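Long-range contacts in beta 1-3 glucanase (Clostridium beijerinckii NCIMB 8052, PDB 5H4E), which probably hydrolyses the beta-1,3-glycosidic bonds of glucans through a glycoside hydrolase family 64 domain: residues I299-V303 with Y351-F355; A306-H310 with Y325-N331; W318-F324 with V354-S358. One frame throughout, in Å; residues are numbered along the deposited sequence.

Interaction 1. Residues I299-V303 with Y351-F355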
loop_
_atom_site.group_PDB
_atom_site.type_symbol
_atom_site.label_atom_id
_atom_site.label_comp_id
_atom_site.label_asym_id
_atom_site.label_seq_id
_atom_site.Cartn_x
_atom_site.Cartn_y
_atom_site.Cartn_z
ATOM N N ILE A 299 -1.884 9.718 16.411
ATOM C CA ILE A 299 -1.802 8.776 17.529
ATOM C C ILE A 299 -2.203 7.369 17.100
ATOM O O ILE A 299 -1.521 6.393 17.425
ATOM C CB ILE A 299 -2.700 9.202 18.704
ATOM C CG1 ILE A 299 -2.084 10.386 19.448
ATOM C CG2 ILE A 299 -2.954 8.015 19.647
ATOM C CD1 ILE A 299 -3.076 11.128 20.316
ATOM N N LYS A 300 -3.308 7.259 16.361
ATOM C CA LYS A 300 -3.764 5.956 15.868
ATOM C C LYS A 300 -2.720 5.306 14.951
ATOM O O LYS A 300 -2.520 4.090 14.990
ATOM C CB LYS A 300 -5.108 6.102 15.137
ATOM C CG LYS A 300 -6.268 6.404 16.083
ATOM C CD LYS A 300 -7.568 6.714 15.348
ATOM C CE LYS A 300 -8.596 7.258 16.328
ATOM N NZ LYS A 300 -9.972 7.324 15.741
ATOM N N ALA A 301 -2.044 6.125 14.148
ATOM C CA ALA A 301 -1.012 5.625 13.239
ATOM C C ALA A 301 0.156 5.031 14.032
ATOM O O ALA A 301 0.661 3.945 13.727
ATOM C CB ALA A 301 -0.526 6.742 12.322
ATOM N N GLN A 302 0.582 5.759 15.054
ATOM C CA GLN A 302 1.699 5.310 15.870
ATOM C C GLN A 302 1.351 4.037 16.628
ATOM O O GLN A 302 2.161 3.117 16.704
ATOM C CB GLN A 302 2.107 6.404 16.835
ATOM C CG GLN A 302 2.677 7.607 16.145
ATOM C CD GLN A 302 4.176 7.505 15.976
ATOM O OE1 GLN A 302 4.794 6.536 16.429
ATOM N NE2 GLN A 302 4.778 8.517 15.351
ATOM N N VAL A 303 0.148 3.987 17.188
ATOM C CA VAL A 303 -0.260 2.834 17.989
ATOM C C VAL A 303 -0.421 1.603 17.093
ATOM O O VAL A 303 0.061 0.512 17.408
ATOM C CB VAL A 303 -1.563 3.139 18.770
ATOM C CG1 VAL A 303 -2.144 1.880 19.375
ATOM C CG2 VAL A 303 -1.281 4.197 19.869
ATOM N N TYR A 351 0.434 1.470 8.045
ATOM C CA TYR A 351 1.090 2.587 8.724
ATOM C C TYR A 351 2.607 2.481 8.821
ATOM O O TYR A 351 3.217 3.028 9.750
ATOM C CB TYR A 351 0.509 2.731 10.127
ATOM C CG TYR A 351 -0.874 3.344 10.145
ATOM C CD1 TYR A 351 -1.078 4.636 9.691
ATOM C CD2 TYR A 351 -1.964 2.639 10.630
ATOM C CE1 TYR A 351 -2.336 5.219 9.718
ATOM C CE2 TYR A 351 -3.228 3.209 10.665
ATOM C CZ TYR A 351 -3.405 4.502 10.207
ATOM O OH TYR A 351 -4.657 5.081 10.237
ATOM N N ASP A 352 3.221 1.795 7.860
ATOM C CA ASP A 352 4.656 1.566 7.909
ATOM C C ASP A 352 5.457 2.854 7.714
ATOM O O ASP A 352 6.667 2.869 7.946
ATOM C CB ASP A 352 5.071 0.521 6.866
ATOM C CG ASP A 352 6.028 -0.530 7.437
ATOM O OD1 ASP A 352 6.715 -0.235 8.442
ATOM O OD2 ASP A 352 6.085 -1.654 6.893
ATOM N N ASP A 353 4.790 3.932 7.304
ATOM C CA ASP A 353 5.475 5.209 7.131
ATOM C C ASP A 353 5.661 5.926 8.478
ATOM O O ASP A 353 6.315 6.974 8.553
ATOM C CB ASP A 353 4.738 6.102 6.112
ATOM C CG ASP A 353 3.298 6.389 6.497
ATOM O OD1 ASP A 353 2.622 5.502 7.069
ATOM O OD2 ASP A 353 2.843 7.515 6.213
ATOM N N VAL A 354 5.113 5.341 9.545
ATOM C CA VAL A 354 5.393 5.856 10.887
ATOM C C VAL A 354 6.899 5.791 11.125
ATOM O O VAL A 354 7.498 4.716 11.019
ATOM C CB VAL A 354 4.643 5.086 11.977
ATOM C CG1 VAL A 354 5.159 5.480 13.350
ATOM C CG2 VAL A 354 3.153 5.378 11.879
ATOM N N PHE A 355 7.487 6.964 11.403
ATOM C CA PHE A 355 8.927 7.138 11.588
ATOM C C PHE A 355 9.713 6.745 10.337
ATOM O O PHE A 355 10.872 6.341 10.416
ATOM C CB PHE A 355 9.413 6.364 12.818
ATOM C CG PHE A 355 9.099 7.055 14.128
ATOM C CD1 PHE A 355 8.320 6.435 15.093
ATOM C CD2 PHE A 355 9.583 8.332 14.382
ATOM C CE1 PHE A 355 8.024 7.078 16.292
ATOM C CE2 PHE A 355 9.297 8.981 15.581
ATOM C CZ PHE A 355 8.515 8.353 16.535
#

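Interaction 2. Residues A306-H310 with Y325-N331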
loop_
_atom_site.group_PDB
_atom_site.type_symbol
_atom_site.label_atom_id
_atom_site.label_comp_id
_atom_site.label_asym_id
_atom_site.label_seq_id
_atom_site.Cartn_x
_atom_site.Cartn_y
_atom_site.Cartn_z
ATOM N N ALA A 306 2.949 0.400 16.139
ATOM C CA ALA A 306 3.674 -0.192 17.272
ATOM C C ALA A 306 3.161 -1.602 17.587
ATOM O O ALA A 306 3.929 -2.490 17.989
ATOM C CB ALA A 306 3.567 0.712 18.505
ATOM N N PHE A 307 1.865 -1.819 17.393
ATOM C CA PHE A 307 1.330 -3.169 17.508
ATOM C C PHE A 307 1.941 -4.082 16.464
ATOM O O PHE A 307 2.460 -5.139 16.813
ATOM C CB PHE A 307 -0.192 -3.171 17.400
ATOM C CG PHE A 307 -0.880 -2.989 18.724
ATOM C CD1 PHE A 307 -0.767 -3.955 19.711
ATOM C CD2 PHE A 307 -1.643 -1.856 18.983
ATOM C CE1 PHE A 307 -1.405 -3.795 20.944
ATOM C CE2 PHE A 307 -2.272 -1.691 20.221
ATOM C CZ PHE A 307 -2.156 -2.669 21.183
ATOM N N ASN A 308 1.918 -3.678 15.193
ATOM C CA ASN A 308 2.517 -4.508 14.150
ATOM C C ASN A 308 3.994 -4.820 14.390
ATOM O O ASN A 308 4.470 -5.917 14.068
ATOM C CB ASN A 308 2.373 -3.841 12.783
ATOM C CG ASN A 308 0.986 -4.006 12.217
ATOM O OD1 ASN A 308 0.660 -5.048 11.654
ATOM N ND2 ASN A 308 0.148 -3.001 12.405
ATOM N N ARG A 309 4.704 -3.851 14.957
ATOM C CA ARG A 309 6.145 -3.966 15.188
ATOM C C ARG A 309 6.476 -4.583 16.551
ATOM O O ARG A 309 7.655 -4.807 16.859
ATOM C CB ARG A 309 6.805 -2.584 15.064
ATOM C CG ARG A 309 6.780 -2.013 13.638
ATOM C CD ARG A 309 7.070 -0.507 13.611
ATOM N NE ARG A 309 7.102 0.011 12.244
ATOM C CZ ARG A 309 7.090 1.304 11.927
ATOM N NH1 ARG A 309 7.024 2.231 12.883
ATOM N NH2 ARG A 309 7.120 1.675 10.648
ATOM N N HIS A 310 5.432 -4.888 17.327
ATOM C CA HIS A 310 5.529 -5.404 18.702
ATOM C C HIS A 310 6.464 -4.544 19.567
ATOM O O HIS A 310 7.445 -5.031 20.115
ATOM C CB HIS A 310 5.992 -6.877 18.710
ATOM C CG HIS A 310 5.757 -7.586 20.016
ATOM N ND1 HIS A 310 4.855 -8.624 20.148
ATOM C CD2 HIS A 310 6.326 -7.429 21.238
ATOM C CE1 HIS A 310 4.871 -9.067 21.395
ATOM N NE2 HIS A 310 5.755 -8.362 22.076
ATOM N N TYR A 325 9.834 -6.161 15.793
ATOM C CA TYR A 325 9.629 -7.565 15.422
ATOM C C TYR A 325 10.470 -8.550 16.228
ATOM O O TYR A 325 10.822 -9.620 15.732
ATOM C CB TYR A 325 9.922 -7.761 13.934
ATOM C CG TYR A 325 9.211 -6.779 13.032
ATOM C CD1 TYR A 325 7.842 -6.876 12.804
ATOM C CD2 TYR A 325 9.911 -5.766 12.393
ATOM C CE1 TYR A 325 7.193 -5.981 11.970
ATOM C CE2 TYR A 325 9.267 -4.862 11.548
ATOM C CZ TYR A 325 7.911 -4.977 11.343
ATOM O OH TYR A 325 7.283 -4.092 10.496
ATOM N N LYS A 326 10.763 -8.200 17.478
ATOM C CA LYS A 326 11.659 -9.005 18.308
ATOM C C LYS A 326 10.948 -10.150 19.025
ATOM O O LYS A 326 11.583 -11.078 19.522
ATOM C CB LYS A 326 12.364 -8.117 19.330
ATOM C CG LYS A 326 13.509 -7.291 18.765
ATOM C CD LYS A 326 14.738 -8.169 18.541
ATOM C CE LYS A 326 15.928 -7.397 17.967
ATOM N NZ LYS A 326 15.635 -6.748 16.649
ATOM N N ASP A 327 9.630 -10.083 19.098
ATOM C CA ASP A 327 8.884 -11.217 19.625
ATOM C C ASP A 327 7.492 -11.276 19.023
ATOM O O ASP A 327 6.964 -10.270 18.549
ATOM C CB ASP A 327 8.797 -11.158 21.154
ATOM C CG ASP A 327 8.386 -12.505 21.768
ATOM O OD1 ASP A 327 8.361 -13.523 21.026
ATOM O OD2 ASP A 327 8.094 -12.549 22.985
ATOM N N ALA A 328 6.913 -12.475 19.045
ATOM C CA ALA A 328 5.566 -12.712 18.550
ATOM C C ALA A 328 4.529 -12.318 19.603
ATOM O O ALA A 328 4.788 -12.429 20.806
ATOM C CB ALA A 328 5.408 -14.182 18.166
ATOM N N PRO A 329 3.351 -11.851 19.168
ATOM C CA PRO A 329 2.940 -11.670 17.773
ATOM C C PRO A 329 3.511 -10.395 17.166
ATOM O O PRO A 329 3.563 -9.358 17.818
ATOM C CB PRO A 329 1.421 -11.576 17.877
ATOM C CG PRO A 329 1.198 -10.907 19.185
ATOM C CD PRO A 329 2.270 -11.480 20.101
ATOM N N ALA A 330 3.911 -10.475 15.903
ATOM C CA ALA A 330 4.327 -9.289 15.171
ATOM C C ALA A 330 3.982 -9.504 13.710
ATOM O O ALA A 330 3.645 -10.621 13.313
ATOM C CB ALA A 330 5.818 -9.040 15.350
ATOM N N ASN A 331 4.071 -8.455 12.908
ATOM C CA ASN A 331 3.751 -8.607 11.486
ATOM C C ASN A 331 4.973 -9.133 10.731
ATOM O O ASN A 331 5.710 -8.374 10.108
ATOM C CB ASN A 331 3.255 -7.288 10.898
ATOM C CG ASN A 331 2.547 -7.477 9.580
ATOM O OD1 ASN A 331 2.939 -8.324 8.792
ATOM N ND2 ASN A 331 1.489 -6.694 9.338
HETATM O O HOH W 1 8.299 -1.706 10.115
HETATM O O HOH W 2 9.776 -6.062 19.209
#

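Interaction 3. Residues W318-F324 with V354-S358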
loop_
_atom_site.group_PDB
_atom_site.type_symbol
_atom_site.label_atom_id
_atom_site.label_comp_id
_atom_site.label_asym_id
_atom_site.label_seq_id
_atom_site.Cartn_x
_atom_site.Cartn_y
_atom_site.Cartn_z
ATOM N N TRP A 318 10.177 3.555 19.464
ATOM C CA TRP A 318 9.267 3.475 18.333
ATOM C C TRP A 318 9.933 3.921 17.026
ATOM O O TRP A 318 9.506 3.526 15.945
ATOM C CB TRP A 318 8.015 4.306 18.611
ATOM C CG TRP A 318 7.031 3.595 19.494
ATOM C CD1 TRP A 318 7.200 2.380 20.105
ATOM C CD2 TRP A 318 5.720 4.038 19.838
ATOM N NE1 TRP A 318 6.072 2.047 20.816
ATOM C CE2 TRP A 318 5.148 3.049 20.672
ATOM C CE3 TRP A 318 4.971 5.173 19.522
ATOM C CZ2 TRP A 318 3.862 3.167 21.200
ATOM C CZ3 TRP A 318 3.692 5.292 20.047
ATOM C CH2 TRP A 318 3.146 4.288 20.867
ATOM N N ASN A 319 10.991 4.720 17.132
ATOM C CA ASN A 319 11.716 5.178 15.960
ATOM C C ASN A 319 12.976 4.363 15.637
ATOM O O ASN A 319 13.780 4.768 14.793
ATOM C CB ASN A 319 12.092 6.657 16.123
ATOM C CG ASN A 319 13.083 6.910 17.262
ATOM O OD1 ASN A 319 13.576 5.984 17.915
ATOM N ND2 ASN A 319 13.388 8.185 17.491
ATOM N N ASN A 320 13.156 3.232 16.306
ATOM C CA ASN A 320 14.390 2.468 16.147
ATOM C C ASN A 320 14.121 1.021 15.747
ATOM O O ASN A 320 13.773 0.195 16.584
ATOM C CB ASN A 320 15.219 2.512 17.440
ATOM C CG ASN A 320 16.630 1.942 17.260
ATOM O OD1 ASN A 320 16.862 1.062 16.430
ATOM N ND2 ASN A 320 17.577 2.450 18.042
ATOM N N SER A 321 14.355 0.713 14.472
ATOM C CA SER A 321 13.963 -0.570 13.897
ATOM C C SER A 321 14.719 -1.745 14.502
ATOM O O SER A 321 14.350 -2.903 14.303
ATOM C CB SER A 321 14.160 -0.544 12.381
ATOM O OG SER A 321 15.526 -0.380 12.061
ATOM N N ALA A 322 15.772 -1.448 15.259
ATOM C CA ALA A 322 16.536 -2.491 15.918
ATOM C C ALA A 322 15.692 -3.166 16.989
ATOM O O ALA A 322 16.003 -4.269 17.441
ATOM C CB ALA A 322 17.829 -1.913 16.509
ATOM N N TYR A 323 14.606 -2.505 17.382
ATOM C CA TYR A 323 13.734 -3.041 18.419
ATOM C C TYR A 323 12.448 -3.664 17.863
ATOM O O TYR A 323 11.668 -4.236 18.627
ATOM C CB TYR A 323 13.387 -1.941 19.426
ATOM C CG TYR A 323 14.578 -1.522 20.257
ATOM C CD1 TYR A 323 15.512 -0.620 19.765
ATOM C CD2 TYR A 323 14.784 -2.055 21.523
ATOM C CE1 TYR A 323 16.611 -0.242 20.525
ATOM C CE2 TYR A 323 15.875 -1.688 22.284
ATOM C CZ TYR A 323 16.785 -0.783 21.776
ATOM O OH TYR A 323 17.869 -0.419 22.534
ATOM N N PHE A 324 12.239 -3.566 16.545
ATOM C CA PHE A 324 10.989 -4.024 15.936
ATOM C C PHE A 324 11.011 -5.542 15.716
ATOM O O PHE A 324 12.068 -6.117 15.445
ATOM C CB PHE A 324 10.713 -3.360 14.569
ATOM C CG PHE A 324 10.623 -1.843 14.576
ATOM C CD1 PHE A 324 10.484 -1.112 15.746
ATOM C CD2 PHE A 324 10.651 -1.158 13.364
ATOM C CE1 PHE A 324 10.408 0.283 15.705
ATOM C CE2 PHE A 324 10.578 0.227 13.319
ATOM C CZ PHE A 324 10.447 0.946 14.494
ATOM N N VAL A 354 5.113 5.341 9.545
ATOM C CA VAL A 354 5.393 5.856 10.887
ATOM C C VAL A 354 6.899 5.791 11.125
ATOM O O VAL A 354 7.498 4.716 11.019
ATOM C CB VAL A 354 4.643 5.086 11.977
ATOM C CG1 VAL A 354 5.159 5.480 13.350
ATOM C CG2 VAL A 354 3.153 5.378 11.879
ATOM N N PHE A 355 7.487 6.964 11.403
ATOM C CA PHE A 355 8.927 7.138 11.588
ATOM C C PHE A 355 9.713 6.745 10.337
ATOM O O PHE A 355 10.872 6.341 10.416
ATOM C CB PHE A 355 9.413 6.364 12.818
ATOM C CG PHE A 355 9.099 7.055 14.128
ATOM C CD1 PHE A 355 8.320 6.435 15.093
ATOM C CD2 PHE A 355 9.583 8.332 14.382
ATOM C CE1 PHE A 355 8.024 7.078 16.292
ATOM C CE2 PHE A 355 9.297 8.981 15.581
ATOM C CZ PHE A 355 8.515 8.353 16.535
ATOM N N ASP A 356 9.051 6.885 9.186
ATOM C CA ASP A 356 9.681 6.871 7.857
ATOM C C ASP A 356 10.366 5.558 7.476
ATOM O O ASP A 356 11.463 5.572 6.913
ATOM C CB ASP A 356 10.698 8.012 7.746
ATOM C CG ASP A 356 10.120 9.346 8.174
ATOM O OD1 ASP A 356 9.017 9.698 7.702
ATOM O OD2 ASP A 356 10.769 10.031 8.996
ATOM N N PHE A 357 9.712 4.435 7.749
ATOM C CA PHE A 357 10.275 3.139 7.373
ATOM C C PHE A 357 9.662 2.587 6.089
ATOM O O PHE A 357 10.000 1.475 5.643
ATOM C CB PHE A 357 10.101 2.141 8.527
ATOM C CG PHE A 357 10.989 2.439 9.710
ATOM C CD1 PHE A 357 12.350 2.162 9.652
ATOM C CD2 PHE A 357 10.464 2.990 10.870
ATOM C CE1 PHE A 357 13.177 2.446 10.731
ATOM C CE2 PHE A 357 11.280 3.279 11.959
ATOM C CZ PHE A 357 12.639 3.009 11.887
ATOM N N SER A 358 8.761 3.361 5.488
ATOM C CA SER A 358 8.062 2.889 4.291
ATOM C C SER A 358 8.893 3.149 3.041
ATOM O O SER A 358 9.947 3.785 3.094
ATOM C CB SER A 358 6.691 3.566 4.154
ATOM O OG SER A 358 6.810 4.860 3.565
HETATM O O HOH W 3 13.098 6.682 12.649
#

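Interaction 1. Residues I299-V303 with Y351-F355
Gln302 OE1 packs against two carbons of the loop, Val354 CG1 and Phe355 CE1, each 3.3 Å away; within these two segments it meets them by packing alone. The CB of Gln302 leaves the helix pointing away from the loop, and the bend at chi2 (-90°) swings the amide back to reach it. That amide crosses the Phe355 side chain at about a right angle, with NE2 over one ring face and the two planes 74° apart. The preceding residue, Ala301, meets Tyr351. Ala301 CA sits 3.7 Å from the centroid of the Tyr351 ring, almost directly over its face, a CH-pi contact, and Ala301 CB presses on CD1 of the ring at 3.4 Å. Between the two aromatic residues, Val354 CG2 comes within 3.4 Å of Ala301 O. The loop can offer Tyr351 and Val354 together because they are the ends of a type I turn, closed by Val354 N to Tyr351 O at 3.0 Å. Helix 294-309 thus lies between this turn and the four-stranded antiparallel sheet: Ile299 and Val303 pack on strand 271-273, while Gln302 also touches Phe244 and Cys246 of strand 242-246.

Interaction 2. Residues A306-H310 with Y325-N331
Asn308 and Asn331 are joined twice, once through backbone and once through side chains. Asn331 N donates to Asn308 O at 2.8 Å, in the carbonyl plane, and Asn331 ND2 reaches Asn308 OD1 at 3.0 Å. The second bond lies in the amide plane of Asn331 but is tilted from that of Asn308; the two side chains run side by side. This is the close-packed half of the contact, where Asn308 ND2 is taken up by the carbonyls of Val282 and Cys304. Next to it, Tyr325 N gives a nearly straight bond (174°) to Arg309 O, and Arg309 CA lies over the face of the Tyr325 ring. A water bridges Arg309 NE and Tyr325 OH; the guanidinium itself is held by a salt bridge from NH2 to Asp352. Segment 325-331 runs from the end of one helix to the start of the next: His310, with positive phi, ends helix 294-309 in a Schellman motif, and Asn331 is the N-cap of helix 332-339, its OD1 accepting from Ala334 N. With CG anti to the backbone N (chi1 -164°), His310 sends its ring toward the carbonyls of 327-329, where ND1 donates to Pro329 O at 2.8 Å, in the ring plane. Toward solvent the fit loosens. The exposed Asp327 and Ala328 add little beyond Asp327 O over one ring face and Ala328 O near CE1. Another water accepts from Lys326 N and donates to His310 O, where acceptors outnumber its protons.

Interaction 3. Residues W318-F324 with V354-S358
An edge-to-face aromatic pair, Phe324 on Phe357, pins two irregular loops of the domain together. The rim of Phe324 points into a face of Phe357, with planes at 79° and centroids 5.1 Å apart. Its CE2 makes the touch, 3.4 Å from Phe357 CE2 and displaced toward the rim of that ring. Phe357 is hemmed in elsewhere by backbone and by a serine: Asn319 O lies at its edge, 3.6 Å from CZ, and Ser321 CB stands 3.6 Å from CE1. A short 3-10 turn at 321-323 carries Ser321 to this place. An Asx turn helps to shape the bend, Asn320 OD1 accepting from Ala322 N at 3.0 Å.

The other aromatic of 354-358 in this contact, Phe355, is held by Trp318 and Asn319. Asn319 CB sits 3.5 Å from the ring centroid, a CH-pi contact over the face opposite the one that Gln302 covers. With chi1 at 65°, the Asn319 amide is turned outward and the CB is what the ring meets. Trp318 CB flanks Phe355 CE1 at 3.6 Å. A water donates to both Asn319 O and Phe355 O, with more acceptors in reach than it has protons.

Behind these loops, Trp318 packs on Gln302 and Ala306 of helix 294-309 and meets the ring of Phe244 on strand 242-246, while its NE1 donates to Val311 O. Phe357 pairs through its backbone with Ser346, between helix 332-339 and strand 361-363.

Overall arrangement
From the N terminus, helix 294-309 supplies the first segments of interactions 1 and 2. The chain leaves the helix, and 325-331 folds back on its C-terminal end, closing the short loop of interaction 2. After helix 332-339, 351-355 docks nearer the N-terminal end of helix 294-309 and closes the longer loop of interaction 1, inside which interaction 2 is nested. Then 354-358 returns to 318-324, so interaction 3 closes a loop containing helix 332-339 and crosses interaction 2. Interactions 1 and 3 share Val354 and Phe355. Arg309 links the three, with a salt bridge to Asp352 and a probable hydrogen bond to Val354 O. Together they tie both helices to the loop before strand 361-363.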